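Local coordinates for uncharacterized protein Atu2452 (Agrobacterium tumefaciens, PDB 2R8B), which is of unknown function but probably acts as a serine hydrolase of the alpha/beta-hydrolase clan, related to dienelactone hydrolases, at residues T47-S50 with Y51-S55; H230-S234 with G235-A239. All blocks are in the same frame, centred on the assembly; numbering follows the deposited sequence.

Contact 1 of 2, residues T47-S50 with Y51-S55; sequences TKDS and YFHKS
The imidazole of His53 leans back toward the turn that precedes it, and its CE1 corner is what reaches the 47-50 segment. His53 CE1 lies 3.5 Å from the carbonyl oxygen of Lys48, which comes at the ring obliquely. The carboxylate of Asp49 approaches from another direction: its OD1 sits at the ring edge, close to the ring plane, 4.1 Å from His53 CE1. The two flat groups are nearly coplanar, their planes 28° apart, but Asp49 OD1 and His53 NE2 remain 4.8 Å from each other, too far for a salt bridge.

What fixes the ring's rotation is a bond within its own segment. His53 ND1 donates to the carbonyl oxygen of Tyr51 at 2.8 Å, almost straight at 169°; the oxygen lies in the ring plane, while ND1 stands above the carbonyl plane. With CG set between the backbone N and the carbonyl carbon (chi1 63°), the ring folds back along the chain far enough to make this bond.

In the fold, this is the lead-in to strand 53-56, which runs antiparallel to strand 90-94 at one edge of an alpha/beta-hydrolase sheet. A type I turn, Thr47 to Ser50, brings the chain in, and Ser50 OG reaches back to the carbonyl oxygen of Thr47 in a weak bond of 3.2 Å.

Tyr51 sets out away from the turn at its CA–CB bond, yet its CB still rests 3.6 Å from the carbonyl carbon of Ser50, and its CD2 passes 4.1 Å from Ser50 OG. Helix 117-138 receives both aromatic groups: Phe130 meets the rings of Tyr51 and His53 edge-to-face, and Lys126 makes a cation-pi contact with Tyr51.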
# COMPACT_ATOMS: atom_id res chain seq x y z
N THR A 47 13.34 -13.15 -9.52
CA THR A 47 13.12 -12.36 -8.28
C THR A 47 12.12 -11.18 -8.30
O THR A 47 11.32 -11.01 -7.37
CB THR A 47 14.47 -12.02 -7.55
OG1 THR A 47 14.22 -11.01 -6.55
CG2 THR A 47 15.66 -11.64 -8.60
N LYS A 48 12.16 -10.38 -9.36
CA LYS A 48 11.11 -9.39 -9.68
C LYS A 48 9.80 -10.02 -10.15
O LYS A 48 8.77 -9.37 -10.21
CB LYS A 48 11.61 -8.52 -10.83
CG LYS A 48 12.32 -9.31 -11.91
CD LYS A 48 11.84 -8.88 -13.26
CE LYS A 48 12.59 -9.59 -14.37
NZ LYS A 48 11.95 -9.23 -15.64
N ASP A 49 9.87 -11.28 -10.54
CA ASP A 49 8.70 -12.07 -10.87
C ASP A 49 8.15 -12.82 -9.67
O ASP A 49 7.42 -13.80 -9.85
CB ASP A 49 9.10 -13.12 -11.89
CG ASP A 49 9.51 -12.52 -13.19
OD1 ASP A 49 8.96 -11.43 -13.46
OD2 ASP A 49 10.36 -13.12 -13.91
N SER A 50 8.50 -12.38 -8.45
CA SER A 50 8.23 -13.23 -7.27
C SER A 50 6.74 -13.35 -6.95
O SER A 50 6.30 -14.35 -6.42
CB SER A 50 9.11 -12.87 -6.05
OG SER A 50 8.81 -11.61 -5.44
N TYR A 51 5.96 -12.33 -7.29
CA TYR A 51 4.52 -12.44 -7.28
C TYR A 51 4.12 -12.50 -8.73
O TYR A 51 4.78 -11.91 -9.61
CB TYR A 51 3.85 -11.21 -6.66
CG TYR A 51 4.09 -10.97 -5.17
CD1 TYR A 51 3.29 -11.58 -4.20
CD2 TYR A 51 5.10 -10.11 -4.74
CE1 TYR A 51 3.51 -11.35 -2.84
CE2 TYR A 51 5.33 -9.88 -3.40
CZ TYR A 51 4.53 -10.50 -2.45
OH TYR A 51 4.79 -10.25 -1.12
N PHE A 52 3.03 -13.22 -8.98
CA PHE A 52 2.31 -13.09 -10.22
C PHE A 52 1.74 -11.70 -10.25
O PHE A 52 1.25 -11.21 -9.26
CB PHE A 52 1.16 -14.10 -10.28
CG PHE A 52 0.50 -14.15 -11.62
CD1 PHE A 52 1.09 -14.89 -12.68
CD2 PHE A 52 -0.67 -13.41 -11.87
CE1 PHE A 52 0.51 -14.91 -13.95
CE2 PHE A 52 -1.27 -13.44 -13.15
CZ PHE A 52 -0.67 -14.19 -14.19
N HIS A 53 1.81 -11.02 -11.38
CA HIS A 53 1.35 -9.63 -11.37
C HIS A 53 1.05 -9.12 -12.76
O HIS A 53 1.54 -9.66 -13.74
CB HIS A 53 2.40 -8.74 -10.69
CG HIS A 53 3.72 -8.69 -11.39
ND1 HIS A 53 4.69 -9.65 -11.22
CD2 HIS A 53 4.25 -7.77 -12.23
CE1 HIS A 53 5.76 -9.33 -11.94
NE2 HIS A 53 5.51 -8.20 -12.57
N LYS A 54 0.22 -8.08 -12.86
CA LYS A 54 0.21 -7.28 -14.08
C LYS A 54 1.37 -6.24 -14.07
O LYS A 54 1.79 -5.79 -12.98
CB LYS A 54 -1.14 -6.58 -14.25
CG LYS A 54 -2.22 -7.43 -14.87
CD LYS A 54 -2.87 -6.75 -16.09
CE LYS A 54 -3.96 -7.64 -16.70
NZ LYS A 54 -3.37 -8.66 -17.61
N SER A 55 1.87 -5.86 -15.25
CA SER A 55 2.80 -4.72 -15.36
C SER A 55 2.62 -3.87 -16.61
O SER A 55 2.25 -4.36 -17.67
CB SER A 55 4.25 -5.19 -15.26
OG SER A 55 4.50 -6.27 -16.14

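Contact 2 of 2, residues H230-S234 with G235-A239; sequences HEIRS and GEIDA
Glu236 reaches back from the first turn of helix 234-244 to the residue that caps it, Arg233, as in the Glu-to-N-cap half of a capping box; the reciprocal bond from the Arg233 side chain is absent. Glu236 CB lies 3.3 Å from the carbonyl oxygen of Arg233, the acceptor for weak backbone bonds from Glu236 N and Ile237 N. Glu236 CG lies beside its own backbone N and passes the main chain of Arg233, 3.4 Å from Arg233 N. Beyond CG the chain is extended, which carries Glu236 CD to within 3.7 Å of Ile232 CA. At the tip, Glu236 OE1 accepts from Arg233 N at 3.2 Å, the donor standing above the carboxylate plane. This oxygen also receives His173 NE2, while OE2 takes the hydroxyl of Thr194, so the buried carboxylate is gripped at both oxygens.

Alongside, Ile232 and Ile237 cross at about a right angle, with Ile232 CG2 3.9 Å from Ile237 CG1. The Arg233 side chain leads off the other way, extended from CG to NE, to a side-on salt bridge. Arg233 NE and NH2 both hydrogen-bond to Glu231 OE1, NE at 2.7 Å and with that oxygen lying nearly in the guanidinium plane.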
# COMPACT_ATOMS: atom_id res chain seq x y z
N HIS A 230 -16.41 0.63 5.50
CA HIS A 230 -15.23 0.13 4.80
C HIS A 230 -15.22 0.50 3.32
O HIS A 230 -14.21 0.26 2.59
CB HIS A 230 -15.22 -1.40 4.90
CG HIS A 230 -13.86 -2.00 4.73
ND1 HIS A 230 -12.75 -1.57 5.44
CD2 HIS A 230 -13.43 -3.02 3.96
CE1 HIS A 230 -11.70 -2.31 5.12
NE2 HIS A 230 -12.08 -3.19 4.21
N GLU A 231 -16.32 1.06 2.83
CA GLU A 231 -16.42 1.46 1.43
C GLU A 231 -15.48 2.62 1.11
O GLU A 231 -15.24 3.52 1.94
CB GLU A 231 -17.86 1.81 1.04
CG GLU A 231 -18.31 3.27 1.30
CD GLU A 231 -18.78 3.54 2.75
OE1 GLU A 231 -19.34 4.63 2.99
OE2 GLU A 231 -18.62 2.67 3.63
N ILE A 232 -14.93 2.57 -0.10
CA ILE A 232 -14.25 3.71 -0.69
C ILE A 232 -15.30 4.69 -1.21
O ILE A 232 -16.08 4.29 -2.09
CB ILE A 232 -13.42 3.23 -1.86
CG1 ILE A 232 -12.18 2.51 -1.35
CG2 ILE A 232 -13.05 4.39 -2.80
CD1 ILE A 232 -11.46 1.83 -2.48
N ARG A 233 -15.34 5.93 -0.67
CA ARG A 233 -16.18 7.01 -1.24
C ARG A 233 -15.51 7.77 -2.39
O ARG A 233 -14.27 7.82 -2.48
CB ARG A 233 -16.71 7.99 -0.19
CG ARG A 233 -17.64 7.28 0.75
CD ARG A 233 -18.67 8.16 1.45
NE ARG A 233 -19.40 7.29 2.38
CZ ARG A 233 -20.46 7.64 3.08
NH1 ARG A 233 -20.96 8.85 2.98
NH2 ARG A 233 -21.02 6.75 3.89
N SER A 234 -16.33 8.34 -3.27
CA SER A 234 -15.82 9.09 -4.39
C SER A 234 -14.92 10.19 -3.86
O SER A 234 -13.90 10.52 -4.49
CB SER A 234 -16.94 9.64 -5.27
OG SER A 234 -17.31 10.93 -4.85
N GLY A 235 -15.26 10.72 -2.68
CA GLY A 235 -14.41 11.69 -1.99
C GLY A 235 -12.99 11.21 -1.72
O GLY A 235 -12.05 12.01 -1.79
N GLU A 236 -12.82 9.93 -1.37
CA GLU A 236 -11.46 9.32 -1.21
C GLU A 236 -10.70 9.35 -2.54
O GLU A 236 -9.50 9.60 -2.57
CB GLU A 236 -11.48 7.84 -0.76
CG GLU A 236 -12.48 7.46 0.32
CD GLU A 236 -12.15 6.15 1.05
OE1 GLU A 236 -13.09 5.51 1.58
OE2 GLU A 236 -10.96 5.75 1.12
N ILE A 237 -11.40 9.06 -3.63
CA ILE A 237 -10.72 8.97 -4.89
C ILE A 237 -10.25 10.36 -5.26
O ILE A 237 -9.16 10.50 -5.79
CB ILE A 237 -11.58 8.32 -5.99
CG1 ILE A 237 -11.84 6.86 -5.62
CG2 ILE A 237 -10.88 8.41 -7.38
CD1 ILE A 237 -12.97 6.20 -6.43
N ASP A 238 -11.04 11.37 -4.91
CA ASP A 238 -10.62 12.75 -5.15
C ASP A 238 -9.33 13.07 -4.47
O ASP A 238 -8.36 13.48 -5.11
CB ASP A 238 -11.70 13.70 -4.67
CG ASP A 238 -12.90 13.66 -5.56
OD1 ASP A 238 -12.82 13.06 -6.67
OD2 ASP A 238 -13.92 14.23 -5.18
N ALA A 239 -9.30 12.85 -3.18
CA ALA A 239 -8.11 13.11 -2.39
C ALA A 239 -6.91 12.33 -2.96
O ALA A 239 -5.78 12.83 -2.93
CB ALA A 239 -8.38 12.78 -0.91

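Contacts 1 and 2 mark opposite edges of the same sheet. The 47-55 stretch leads into outermost strand 53-56, whereas the 230-239 stretch follows the other outermost strand, 220-226, and starts the last helix. Their centres are 28 Å apart on opposite sides of the chain's centre, and their nearest atoms are about 18 Å apart, so they do not touch. Of the two, contact 2 holds a residue of the putative active site: His230 bonds to Asp199 and, weakly, to Ser149, an arrangement consistent with a catalytic triad whose serine sits on a nucleophile elbow. Contact 1 instead joins the edge strand to helix 117-138.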